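Local coordinates for genome polyprotein (Rhinovirus C, PDB 6KU8) that probably cleaves the viral polyprotein as a 3C cysteine protease of chymotrypsin-like fold, here with the inhibitor rupintrivir bound, at residues Arg87-Arg90 with Arg91-Pro94. Numbering follows the deposited sequence.
Sequences RDIR and RFIP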
loop_
_atom_site.group_PDB
_atom_site.type_symbol
_atom_site.label_atom_id
_atom_site.label_comp_id
_atom_site.label_asym_id
_atom_site.label_seq_id
_atom_site.Cartn_x
_atom_site.Cartn_y
_atom_site.Cartn_z
ATOM N N ARG A 87 -4.055 9.780 11.108
ATOM C CA ARG A 87 -2.899 10.657 11.209
ATOM C C ARG A 87 -2.417 11.020 9.812
ATOM O O ARG A 87 -2.187 10.143 8.974
ATOM C CB ARG A 87 -1.800 9.957 11.999
ATOM C CG ARG A 87 -0.497 10.713 12.103
ATOM C CD ARG A 87 0.473 9.870 12.896
ATOM N NE ARG A 87 1.861 10.044 12.471
ATOM C CZ ARG A 87 2.761 9.061 12.444
ATOM N NH1 ARG A 87 4.003 9.319 12.058
ATOM N NH2 ARG A 87 2.416 7.816 12.787
ATOM N N ASP A 88 -2.296 12.318 9.551
ATOM C CA ASP A 88 -1.930 12.780 8.217
ATOM C C ASP A 88 -0.458 12.490 7.968
ATOM O O ASP A 88 0.410 13.190 8.486
ATOM C CB ASP A 88 -2.213 14.273 8.070
ATOM C CG ASP A 88 -1.953 14.770 6.665
ATOM O OD1 ASP A 88 -1.498 13.974 5.811
ATOM O OD2 ASP A 88 -2.194 15.967 6.411
ATOM N N ILE A 89 -0.161 11.486 7.143
ATOM C CA ILE A 89 1.228 11.103 6.890
ATOM C C ILE A 89 1.732 11.623 5.545
ATOM O O ILE A 89 2.815 11.228 5.095
ATOM C CB ILE A 89 1.387 9.582 6.997
ATOM C CG1 ILE A 89 0.391 8.911 6.035
ATOM C CG2 ILE A 89 1.142 9.162 8.433
ATOM C CD1 ILE A 89 0.768 7.516 5.553
ATOM N N ARG A 90 0.990 12.532 4.909
ATOM C CA ARG A 90 1.332 12.963 3.552
ATOM C C ARG A 90 2.716 13.603 3.474
ATOM O O ARG A 90 3.374 13.525 2.433
ATOM C CB ARG A 90 0.271 13.932 3.033
ATOM C CG ARG A 90 -0.989 13.239 2.518
ATOM C CD ARG A 90 -2.065 14.255 2.127
ATOM N NE ARG A 90 -2.603 14.959 3.295
ATOM C CZ ARG A 90 -3.685 15.729 3.259
ATOM N NH1 ARG A 90 -4.345 15.885 2.115
ATOM N NH2 ARG A 90 -4.113 16.333 4.356
ATOM N N ARG A 91 3.181 14.231 4.555
ATOM C CA ARG A 91 4.473 14.913 4.508
ATOM C C ARG A 91 5.649 13.940 4.386
ATOM O O ARG A 91 6.767 14.368 4.058
ATOM C CB ARG A 91 4.626 15.804 5.750
ATOM C CG ARG A 91 5.592 15.275 6.788
ATOM C CD ARG A 91 5.483 16.019 8.134
ATOM N NE ARG A 91 4.547 15.357 9.040
ATOM C CZ ARG A 91 4.194 15.822 10.233
ATOM N NH1 ARG A 91 4.699 16.965 10.679
ATOM N NH2 ARG A 91 3.327 15.149 10.980
ATOM N N PHE A 92 5.431 12.649 4.650
ATOM C CA PHE A 92 6.464 11.625 4.509
ATOM C C PHE A 92 6.382 10.896 3.180
ATOM O O PHE A 92 7.251 10.066 2.886
ATOM C CB PHE A 92 6.365 10.601 5.650
ATOM C CG PHE A 92 6.243 11.219 7.011
ATOM C CD1 PHE A 92 7.254 12.012 7.522
ATOM C CD2 PHE A 92 5.114 10.991 7.787
ATOM C CE1 PHE A 92 7.143 12.575 8.784
ATOM C CE2 PHE A 92 4.994 11.542 9.043
ATOM C CZ PHE A 92 6.007 12.336 9.549
ATOM N N ILE A 93 5.366 11.179 2.365
ATOM C CA ILE A 93 5.171 10.545 1.085
ATOM C C ILE A 93 5.955 11.324 0.033
ATOM O O ILE A 93 5.762 12.556 -0.064
ATOM C CB ILE A 93 3.680 10.460 0.718
ATOM C CG1 ILE A 93 2.936 9.622 1.771
ATOM C CG2 ILE A 93 3.476 9.887 -0.673
ATOM C CD1 ILE A 93 1.466 9.361 1.440
ATOM N N PRO A 94 6.830 10.698 -0.747
ATOM C CA PRO A 94 7.673 11.453 -1.681
ATOM C C PRO A 94 6.838 12.150 -2.737
ATOM O O PRO A 94 5.710 11.748 -3.034
ATOM C CB PRO A 94 8.559 10.377 -2.321
ATOM C CG PRO A 94 8.515 9.217 -1.359
ATOM C CD PRO A 94 7.111 9.251 -0.808
HETATM O O HOH W 1 1.710 15.087 6.959
#
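R91 meets D88 through a water molecule: the water donates to the D88 carbonyl oxygen O at 2.8 Å and accepts from the R91 backbone N, bridging the carbonyl of D88 and the N-H of R91. The side chain of R91 lies over the ring of the next residue, its CG 3.7 Å above one face of F92, offset toward the rim. F92 closes the first step of the turn. Its N donates to I89 O at 3.0 Å, from above the carbonyl plane. With CG anti to its carbonyl carbon (chi1 -48°), the ring leans back over the preceding residues, where CD2 touches I89 CB at 4.1 Å. R87 arrives from the far end: extended through chi2 and then bent at chi3, it brings NH1 to 3.9 Å from F92 CE2, guanidinium and ring planes 71° apart. F9 of helix 8-17 packs edge-to-face with the same ring. I93 repeats the step, its N donating to R90 O at 3.1 Å, while its CG1 sits 3.7 Å from I89 O. P94 packs on V161 of strand 159-167.

The start of the turn is braced by D88. OD1 accepts from the R90 backbone N, an Asx turn, and from R90 NE on the opposite face of the carboxylate plane; R90 NH2 takes OD2 at 2.8 Å. This side-on, two-nitrogen salt bridge should limit rotation of both groups, and R90 NH1 bonds further to F182 O near the C terminus. Two successive i+3 to i backbone bonds define a short 3-10 turn, which here is preceded by an Asx turn at D88 and lies in the connection between the two beta domains of a chymotrypsin-like 3C protease.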